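Local coordinates for ParM protein (Staphylococcus aureus, PDB 3JS6) that probably assembles into actin-like filaments that drive the segregation of plasmid DNA into daughter cells, at residues Tyr87-Gly101 / Lys129-Ile143. Sequence-based numbering, arbitrary orientation.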
ATOM      1  N   TYR A  87      12.895   4.497   8.085  1.00 26.27           N
ATOM      2  CA  TYR A  87      12.733   3.717   9.333  1.00 27.26           C
ATOM      3  C   TYR A  87      13.311   4.421  10.561  1.00 31.88           C
ATOM      4  O   TYR A  87      12.897   4.144  11.680  1.00 29.15           O
ATOM      5  CB  TYR A  87      13.317   2.276   9.183  1.00 30.19           C
ATOM      6  CG  TYR A  87      12.693   1.647   7.964  1.00 34.37           C
ATOM      7  CD1 TYR A  87      13.416   1.545   6.769  1.00 36.25           C
ATOM      8  CD2 TYR A  87      11.395   1.174   7.998  1.00 34.96           C
ATOM      9  CE1 TYR A  87      12.861   1.010   5.638  1.00 37.63           C
ATOM     10  CE2 TYR A  87      10.802   0.662   6.843  1.00 31.57           C
ATOM     11  CZ  TYR A  87      11.544   0.595   5.666  1.00 28.40           C
ATOM     12  OH  TYR A  87      10.962   0.109   4.514  1.00 32.17           O
ATOM     13  N   ASP A  88      14.249   5.335  10.339  1.00 31.86           N
ATOM     14  CA  ASP A  88      14.879   6.051  11.444  1.00 34.88           C
ATOM     15  C   ASP A  88      14.370   7.482  11.559  1.00 35.29           C
ATOM     16  O   ASP A  88      14.867   8.241  12.381  1.00 27.75           O
ATOM     17  CB  ASP A  88      16.400   6.090  11.268  1.00 41.12           C
ATOM     18  CG  ASP A  88      17.019   4.713  11.268  1.00 52.32           C
ATOM     19  OD1 ASP A  88      16.821   3.967  12.260  1.00 52.76           O
ATOM     20  OD2 ASP A  88      17.703   4.382  10.274  1.00 55.89           O
ATOM     21  N   ILE A  89      13.387   7.858  10.741  1.00 31.85           N
ATOM     22  CA  ILE A  89      12.871   9.225  10.796  1.00 31.75           C
ATOM     23  C   ILE A  89      11.593   9.298  11.617  1.00 31.24           C
ATOM     24  O   ILE A  89      10.677   8.508  11.419  1.00 24.08           O
ATOM     25  CB  ILE A  89      12.590   9.793   9.373  1.00 35.61           C
ATOM     26  CG1 ILE A  89      13.845   9.691   8.496  1.00 39.71           C
ATOM     27  CG2 ILE A  89      12.148  11.249   9.469  1.00 31.30           C
ATOM     28  CD1 ILE A  89      15.035  10.403   9.055  1.00 47.86           C
ATOM     29  N   LYS A  90      11.546  10.269  12.524  1.00 30.78           N
ATOM     30  CA  LYS A  90      10.403  10.509  13.413  1.00 29.44           C
ATOM     31  C   LYS A  90       9.063  10.455  12.693  1.00 23.58           C
ATOM     32  O   LYS A  90       8.130   9.809  13.155  1.00 23.84           O
ATOM     33  CB  LYS A  90      10.569  11.874  14.078  1.00 34.72           C
ATOM     34  CG  LYS A  90       9.315  12.453  14.669  1.00 36.89           C
ATOM     35  CD  LYS A  90       9.133  12.035  16.095  1.00 45.04           C
ATOM     36  CE  LYS A  90       8.047  12.876  16.732  1.00 45.08           C
ATOM     37  NZ  LYS A  90       8.401  14.300  16.704  1.00 50.66           N
ATOM     38  N   SER A  91       8.985  11.164  11.575  1.00 24.62           N
ATOM     39  CA  SER A  91       7.816  11.236  10.701  1.00 30.20           C
ATOM     40  C   SER A  91       7.182   9.856  10.453  1.00 26.10           C
ATOM     41  O   SER A  91       5.975   9.626  10.645  1.00 21.99           O
ATOM     42  CB  SER A  91       8.272  11.798   9.341  1.00 18.71           C
ATOM     43  OG  SER A  91       7.186  12.257   8.591  1.00 49.52           O
ATOM     44  N   PHE A  92       8.013   8.944   9.975  1.00 28.43           N
ATOM     45  CA  PHE A  92       7.550   7.607   9.650  1.00 26.35           C
ATOM     46  C   PHE A  92       7.242   6.807  10.897  1.00 28.13           C
ATOM     47  O   PHE A  92       6.244   6.077  10.939  1.00 27.52           O
ATOM     48  CB  PHE A  92       8.589   6.871   8.795  1.00 27.69           C
ATOM     49  CG  PHE A  92       8.164   5.480   8.393  1.00 23.67           C
ATOM     50  CD1 PHE A  92       8.657   4.366   9.064  1.00 30.89           C
ATOM     51  CD2 PHE A  92       7.274   5.291   7.349  1.00 27.84           C
ATOM     52  CE1 PHE A  92       8.271   3.080   8.694  1.00 21.39           C
ATOM     53  CE2 PHE A  92       6.884   4.003   6.973  1.00 30.09           C
ATOM     54  CZ  PHE A  92       7.387   2.899   7.652  1.00 24.18           C
ATOM     55  N   LYS A  93       8.091   6.920  11.911  1.00 19.21           N
ATOM     56  CA  LYS A  93       7.822   6.188  13.140  1.00 24.96           C
ATOM     57  C   LYS A  93       6.473   6.586  13.725  1.00 20.64           C
ATOM     58  O   LYS A  93       5.746   5.729  14.216  1.00 19.40           O
ATOM     59  CB  LYS A  93       8.937   6.408  14.162  1.00 27.65           C
ATOM     60  CG  LYS A  93      10.228   5.716  13.739  1.00 38.60           C
ATOM     61  CD  LYS A  93      11.298   5.735  14.815  1.00 42.44           C
ATOM     62  CE  LYS A  93      12.012   7.056  14.899  1.00 48.14           C
ATOM     63  NZ  LYS A  93      13.160   6.926  15.836  1.00 52.22           N
ATOM     64  N   ASP A  94       6.132   7.875  13.668  1.00 22.00           N
ATOM     65  CA  ASP A  94       4.850   8.333  14.203  1.00 21.68           C
ATOM     66  C   ASP A  94       3.700   7.797  13.337  1.00 19.97           C
ATOM     67  O   ASP A  94       2.649   7.405  13.855  1.00 23.27           O
ATOM     68  CB  ASP A  94       4.792   9.870  14.252  1.00 19.35           C
ATOM     69  CG  ASP A  94       5.694  10.473  15.347  1.00 34.59           C
ATOM     70  OD1 ASP A  94       5.958  11.694  15.303  1.00 31.31           O
ATOM     71  OD2 ASP A  94       6.130   9.739  16.263  1.00 35.83           O
ATOM     72  N   LEU A  95       3.902   7.796  12.023  1.00 19.68           N
ATOM     73  CA  LEU A  95       2.916   7.285  11.086  1.00 23.52           C
ATOM     74  C   LEU A  95       2.604   5.808  11.434  1.00 22.93           C
ATOM     75  O   LEU A  95       1.444   5.384  11.452  1.00 22.53           O
ATOM     76  CB  LEU A  95       3.456   7.353   9.663  1.00 23.41           C
ATOM     77  CG  LEU A  95       2.561   6.739   8.563  1.00 25.37           C
ATOM     78  CD1 LEU A  95       1.290   7.598   8.377  1.00 28.13           C
ATOM     79  CD2 LEU A  95       3.342   6.673   7.245  1.00 24.81           C
ATOM     80  N   VAL A  96       3.645   5.028  11.696  1.00 19.12           N
ATOM     81  CA  VAL A  96       3.447   3.614  12.040  1.00 19.02           C
ATOM     82  C   VAL A  96       2.583   3.486  13.307  1.00 17.87           C
ATOM     83  O   VAL A  96       1.624   2.701  13.335  1.00 20.82           O
ATOM     84  CB  VAL A  96       4.807   2.900  12.235  1.00 17.71           C
ATOM     85  CG1 VAL A  96       4.586   1.483  12.805  1.00 17.87           C
ATOM     86  CG2 VAL A  96       5.530   2.800  10.901  1.00 22.38           C
ATOM     87  N   GLU A  97       2.904   4.251  14.354  1.00 17.81           N
ATOM     88  CA  GLU A  97       2.101   4.194  15.583  1.00 17.17           C
ATOM     89  C   GLU A  97       0.622   4.586  15.349  1.00 17.36           C
ATOM     90  O   GLU A  97      -0.279   3.926  15.872  1.00 16.40           O
ATOM     91  CB  GLU A  97       2.674   5.106  16.683  1.00 24.32           C
ATOM     92  CG  GLU A  97       4.069   4.731  17.174  1.00 25.44           C
ATOM     93  CD  GLU A  97       4.136   3.316  17.688  1.00 30.58           C
ATOM     94  OE1 GLU A  97       3.280   2.960  18.515  1.00 32.10           O
ATOM     95  OE2 GLU A  97       5.037   2.566  17.257  1.00 37.61           O
ATOM     96  N   CYS A  98       0.361   5.668  14.605  1.00 17.86           N
ATOM     97  CA  CYS A  98      -1.038   6.071  14.337  1.00 22.32           C
ATOM     98  C   CYS A  98      -1.810   5.036  13.499  1.00 17.50           C
ATOM     99  O   CYS A  98      -3.016   4.856  13.679  1.00 21.38           O
ATOM    100  CB  CYS A  98      -1.085   7.431  13.621  1.00 18.91           C
ATOM    101  SG  CYS A  98      -0.409   8.755  14.651  1.00 27.76           S
ATOM    102  N   SER A  99      -1.112   4.393  12.570  1.00 18.97           N
ATOM    103  CA  SER A  99      -1.705   3.384  11.692  1.00 20.42           C
ATOM    104  C   SER A  99      -2.056   2.162  12.547  1.00 22.46           C
ATOM    105  O   SER A  99      -3.140   1.585  12.444  1.00 15.31           O
ATOM    106  CB  SER A  99      -0.708   3.003  10.590  1.00 21.52           C
ATOM    107  OG  SER A  99      -0.472   4.111   9.733  1.00 21.84           O
ATOM    108  N   ILE A 100      -1.136   1.774  13.408  1.00 17.74           N
ATOM    109  CA  ILE A 100      -1.414   0.650  14.288  1.00 17.04           C
ATOM    110  C   ILE A 100      -2.578   1.050  15.195  1.00 17.31           C
ATOM    111  O   ILE A 100      -3.515   0.276  15.411  1.00 20.45           O
ATOM    112  CB  ILE A 100      -0.163   0.287  15.117  1.00 17.56           C
ATOM    113  CG1 ILE A 100       0.833  -0.451  14.201  1.00 17.03           C
ATOM    114  CG2 ILE A 100      -0.572  -0.537  16.345  1.00 24.47           C
ATOM    115  CD1 ILE A 100       2.183  -0.762  14.835  1.00 22.41           C
ATOM    116  N   GLY A 101      -2.541   2.281  15.702  1.00 17.89           N
ATOM    117  CA  GLY A 101      -3.607   2.746  16.571  1.00 22.36           C
ATOM    118  C   GLY A 101      -4.990   2.744  15.930  1.00 25.24           C
ATOM    119  O   GLY A 101      -5.982   2.387  16.582  1.00 19.78           O
ATOM    120  N   LYS A 129      17.651  -2.746   6.965  1.00 45.99           N
ATOM    121  CA  LYS A 129      16.397  -2.000   6.975  1.00 45.02           C
ATOM    122  C   LYS A 129      15.300  -2.900   7.534  1.00 35.73           C
ATOM    123  O   LYS A 129      14.498  -2.474   8.352  1.00 35.41           O
ATOM    124  CB  LYS A 129      16.039  -1.546   5.559  1.00 42.91           C
ATOM    125  CG  LYS A 129      16.531  -0.145   5.183  1.00 49.89           C
ATOM    126  CD  LYS A 129      17.865   0.192   5.809  1.00 51.29           C
ATOM    127  CE  LYS A 129      18.307   1.607   5.438  1.00 57.59           C
ATOM    128  NZ  LYS A 129      18.542   1.747   3.976  1.00 54.79           N
ATOM    129  N   GLN A 130      15.279  -4.150   7.093  1.00 34.87           N
ATOM    130  CA  GLN A 130      14.285  -5.089   7.579  1.00 38.55           C
ATOM    131  C   GLN A 130      14.403  -5.245   9.093  1.00 40.77           C
ATOM    132  O   GLN A 130      13.389  -5.334   9.790  1.00 42.29           O
ATOM    133  CB  GLN A 130      14.424  -6.455   6.893  1.00 39.83           C
ATOM    134  CG  GLN A 130      13.363  -7.451   7.362  1.00 35.61           C
ATOM    135  CD  GLN A 130      13.330  -8.746   6.561  1.00 45.95           C
ATOM    136  OE1 GLN A 130      12.461  -9.598   6.776  1.00 44.86           O
ATOM    137  NE2 GLN A 130      14.266  -8.901   5.641  1.00 42.40           N
ATOM    138  N   ALA A 131      15.628  -5.262   9.614  1.00 38.52           N
ATOM    139  CA  ALA A 131      15.821  -5.387  11.061  1.00 36.59           C
ATOM    140  C   ALA A 131      15.241  -4.185  11.804  1.00 32.66           C
ATOM    141  O   ALA A 131      14.577  -4.341  12.822  1.00 29.58           O
ATOM    142  CB  ALA A 131      17.299  -5.523  11.389  1.00 42.85           C
ATOM    143  N   LYS A 132      15.502  -2.981  11.312  1.00 28.85           N
ATOM    144  CA  LYS A 132      14.973  -1.793  11.965  1.00 27.82           C
ATOM    145  C   LYS A 132      13.456  -1.654  11.812  1.00 25.38           C
ATOM    146  O   LYS A 132      12.801  -1.130  12.697  1.00 31.00           O
ATOM    147  CB  LYS A 132      15.664  -0.540  11.418  1.00 33.30           C
ATOM    148  CG  LYS A 132      17.119  -0.426  11.881  1.00 33.94           C
ATOM    149  CD  LYS A 132      17.809   0.848  11.378  1.00 43.30           C
ATOM    150  CE  LYS A 132      17.876   0.892   9.864  1.00 43.21           C
ATOM    151  NZ  LYS A 132      18.638   2.088   9.394  1.00 50.87           N
ATOM    152  N   PHE A 133      12.896  -2.113  10.695  1.00 26.57           N
ATOM    153  CA  PHE A 133      11.442  -1.996  10.496  1.00 23.30           C
ATOM    154  C   PHE A 133      10.768  -2.982  11.448  1.00 26.21           C
ATOM    155  O   PHE A 133       9.805  -2.641  12.131  1.00 24.53           O
ATOM    156  CB  PHE A 133      11.090  -2.334   9.054  1.00 24.60           C
ATOM    157  CG  PHE A 133       9.655  -2.051   8.675  1.00 19.55           C
ATOM    158  CD1 PHE A 133       9.127  -2.617   7.515  1.00 18.65           C
ATOM    159  CD2 PHE A 133       8.872  -1.174   9.409  1.00 26.56           C
ATOM    160  CE1 PHE A 133       7.838  -2.313   7.083  1.00 21.51           C
ATOM    161  CE2 PHE A 133       7.586  -0.856   8.992  1.00 28.28           C
ATOM    162  CZ  PHE A 133       7.067  -1.426   7.827  1.00 27.18           C
ATOM    163  N   GLU A 134      11.279  -4.210  11.497  1.00 22.94           N
ATOM    164  CA  GLU A 134      10.699  -5.203  12.381  1.00 28.35           C
ATOM    165  C   GLU A 134      10.828  -4.732  13.826  1.00 29.68           C
ATOM    166  O   GLU A 134       9.980  -5.045  14.663  1.00 27.31           O
ATOM    167  CB  GLU A 134      11.355  -6.583  12.159  1.00 36.07           C
ATOM    168  CG  GLU A 134      12.273  -7.078  13.267  1.00 54.26           C
ATOM    169  CD  GLU A 134      11.544  -7.465  14.553  1.00 57.73           C
ATOM    170  OE1 GLU A 134      10.620  -8.317  14.502  1.00 54.57           O
ATOM    171  OE2 GLU A 134      11.912  -6.919  15.618  1.00 59.21           O
ATOM    172  N   LYS A 135      11.880  -3.976  14.137  1.00 28.18           N
ATOM    173  CA  LYS A 135      12.029  -3.474  15.504  1.00 30.33           C
ATOM    174  C   LYS A 135      10.986  -2.379  15.814  1.00 31.32           C
ATOM    175  O   LYS A 135      10.541  -2.217  16.949  1.00 25.27           O
ATOM    176  CB  LYS A 135      13.436  -2.916  15.727  1.00 37.62           C
ATOM    177  CG  LYS A 135      14.403  -3.908  16.334  1.00 41.86           C
ATOM    178  CD  LYS A 135      15.744  -3.249  16.657  1.00 50.91           C
ATOM    179  CE  LYS A 135      15.551  -2.022  17.557  1.00 56.67           C
ATOM    180  NZ  LYS A 135      16.828  -1.304  17.875  1.00 64.34           N
ATOM    181  N   LEU A 136      10.602  -1.615  14.804  1.00 25.95           N
ATOM    182  CA  LEU A 136       9.600  -0.594  15.029  1.00 28.55           C
ATOM    183  C   LEU A 136       8.254  -1.290  15.302  1.00 26.47           C
ATOM    184  O   LEU A 136       7.512  -0.901  16.191  1.00 20.86           O
ATOM    185  CB  LEU A 136       9.457   0.291  13.785  1.00 25.37           C
ATOM    186  CG  LEU A 136      10.540   1.313  13.424  1.00 39.66           C
ATOM    187  CD1 LEU A 136      10.222   1.936  12.050  1.00 34.09           C
ATOM    188  CD2 LEU A 136      10.603   2.402  14.501  1.00 32.11           C
ATOM    189  N   LEU A 137       7.974  -2.335  14.534  1.00 19.82           N
ATOM    190  CA  LEU A 137       6.708  -3.064  14.612  1.00 22.35           C
ATOM    191  C   LEU A 137       6.525  -3.980  15.810  1.00 21.81           C
ATOM    192  O   LEU A 137       5.468  -3.997  16.451  1.00 24.19           O
ATOM    193  CB  LEU A 137       6.540  -3.893  13.341  1.00 20.67           C
ATOM    194  CG  LEU A 137       6.523  -3.072  12.052  1.00 22.06           C
ATOM    195  CD1 LEU A 137       6.527  -4.023  10.832  1.00 20.65           C
ATOM    196  CD2 LEU A 137       5.294  -2.159  12.044  1.00 24.47           C
ATOM    197  N   ASN A 138       7.567  -4.736  16.116  1.00 26.30           N
ATOM    198  CA  ASN A 138       7.489  -5.696  17.198  1.00 27.61           C
ATOM    199  C   ASN A 138       7.712  -5.167  18.600  1.00 32.84           C
ATOM    200  O   ASN A 138       8.800  -5.325  19.155  1.00 26.76           O
ATOM    201  CB  ASN A 138       8.456  -6.841  16.943  1.00 27.00           C
ATOM    202  CG  ASN A 138       7.951  -8.134  17.497  1.00 33.55           C
ATOM    203  OD1 ASN A 138       7.289  -8.145  18.530  1.00 32.12           O
ATOM    204  ND2 ASN A 138       8.248  -9.238  16.818  1.00 38.84           N
ATOM    205  N   LYS A 139       6.669  -4.559  19.170  1.00 30.71           N
ATOM    206  CA  LYS A 139       6.717  -4.033  20.527  1.00 29.71           C
ATOM    207  C   LYS A 139       5.326  -3.701  21.036  1.00 30.92           C
ATOM    208  O   LYS A 139       4.392  -3.516  20.257  1.00 28.62           O
ATOM    209  CB  LYS A 139       7.599  -2.779  20.613  1.00 31.69           C
ATOM    210  CG  LYS A 139       7.073  -1.564  19.887  1.00 36.06           C
ATOM    211  CD  LYS A 139       8.072  -0.415  19.982  1.00 37.88           C
ATOM    212  CE  LYS A 139       7.688   0.730  19.047  1.00 41.77           C
ATOM    213  NZ  LYS A 139       8.692   1.814  19.071  1.00 48.56           N
ATOM    214  N   SER A 140       5.194  -3.645  22.351  1.00 27.01           N
ATOM    215  CA  SER A 140       3.930  -3.319  22.975  1.00 30.74           C
ATOM    216  C   SER A 140       3.835  -1.820  23.066  1.00 25.88           C
ATOM    217  O   SER A 140       4.852  -1.142  23.067  1.00 23.46           O
ATOM    218  CB  SER A 140       3.860  -3.899  24.395  1.00 32.28           C
ATOM    219  OG  SER A 140       3.545  -5.276  24.348  1.00 35.29           O
ATOM    220  N   ARG A 141       2.610  -1.303  23.127  1.00 21.23           N
ATOM    221  CA  ARG A 141       2.476   0.137  23.285  1.00 25.95           C
ATOM    222  C   ARG A 141       1.083   0.543  23.704  1.00 19.52           C
ATOM    223  O   ARG A 141       0.120  -0.150  23.424  1.00 23.90           O
ATOM    224  CB  ARG A 141       2.847   0.853  21.993  1.00 21.24           C
ATOM    225  CG  ARG A 141       1.949   0.587  20.795  1.00 34.68           C
ATOM    226  CD  ARG A 141       2.570  -0.511  19.934  1.00 44.18           C
ATOM    227  NE  ARG A 141       3.472   0.089  18.941  1.00 32.09           N
ATOM    228  CZ  ARG A 141       3.965  -0.516  17.855  1.00 24.73           C
ATOM    229  NH1 ARG A 141       3.638  -1.779  17.595  1.00 25.94           N
ATOM    230  NH2 ARG A 141       4.787   0.145  17.034  1.00 18.90           N
ATOM    231  N   LEU A 142       0.986   1.661  24.393  1.00 23.26           N
ATOM    232  CA  LEU A 142      -0.290   2.193  24.817  1.00 19.50           C
ATOM    233  C   LEU A 142      -0.635   3.318  23.839  1.00 26.09           C
ATOM    234  O   LEU A 142       0.137   4.272  23.658  1.00 23.40           O
ATOM    235  CB  LEU A 142      -0.198   2.785  26.224  1.00 20.04           C
ATOM    236  CG  LEU A 142      -1.509   3.486  26.626  1.00 30.10           C
ATOM    237  CD1 LEU A 142      -2.579   2.426  26.814  1.00 36.95           C
ATOM    238  CD2 LEU A 142      -1.338   4.293  27.917  1.00 30.74           C
ATOM    239  N   ILE A 143      -1.781   3.212  23.195  1.00 19.67           N
ATOM    240  CA  ILE A 143      -2.172   4.267  22.275  1.00 17.36           C
ATOM    241  C   ILE A 143      -3.588   4.682  22.633  1.00 18.68           C
ATOM    242  O   ILE A 143      -4.471   3.848  22.822  1.00 22.28           O
ATOM    243  CB  ILE A 143      -2.141   3.800  20.799  1.00 19.00           C
ATOM    244  CG1 ILE A 143      -0.716   3.414  20.406  1.00 18.03           C
ATOM    245  CG2 ILE A 143      -2.678   4.918  19.879  1.00 19.23           C
ATOM    246  CD1 ILE A 143      -0.637   2.871  19.013  1.00 20.02           C
TER
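The F133 ring is held between Y87 CE2, 3.5 Å from F133 CG over one face, and L137 CD1 of its own helix on the opposite face. The Y87 and F133 rings meet obliquely. F133 CE2 meets the F92 ring at its edge, in plane, while V96 CG2 lies over one face of F92; F92 also packs edge-to-face with F11. K129 O sits over one face of the Y87 ring, and the Y87 hydroxyl bonds to E124. The L136 side chain is forked: CD1 reaches the edges of both Y87 and F92, and CD2 presses on the aliphatic part of K93, 3.4 Å from K93 CD, a tight fit. V96 CG1 rests on L137 CD2 at 3.8 Å.

At the other end, I100 CD1 lies over one face of the R141 guanidinium and K139 CG over the centre of the opposite face. E97 forms a salt bridge with R141: NE donates to the syn lone pair of E97 OE1 at 2.9 Å, with OE1 tilted out of the guanidinium plane, and E97 OE2 lies at the edge, its 2.4 Å separation from R141 NH2 doubtfully short. The carboxylate is turned 39° from the guanidinium plane. R141 leaves its strand with CG between backbone N and carbonyl carbon (chi1 65°), and bends at chi2 and chi3 bring the group back toward helix 90-101. A weak bond from R141 NH1 to L137 O ties it to the helix end. I143 CD1 packs against G101 CA, and at the exposed D88, K132 NZ makes a 2.6 Å salt bridge to the syn lone pair of D88 OD2.

The aromatic cluster, with L136 and L137, packs the 3-10 turn and helix 90-101 on helix 129-137 (crossing -44°); E97-R141 ties helix 90-101 to strand 141-143. F133, L137 and I100 rest on strand 111-120 in the N-terminal domain of the actin-like fold.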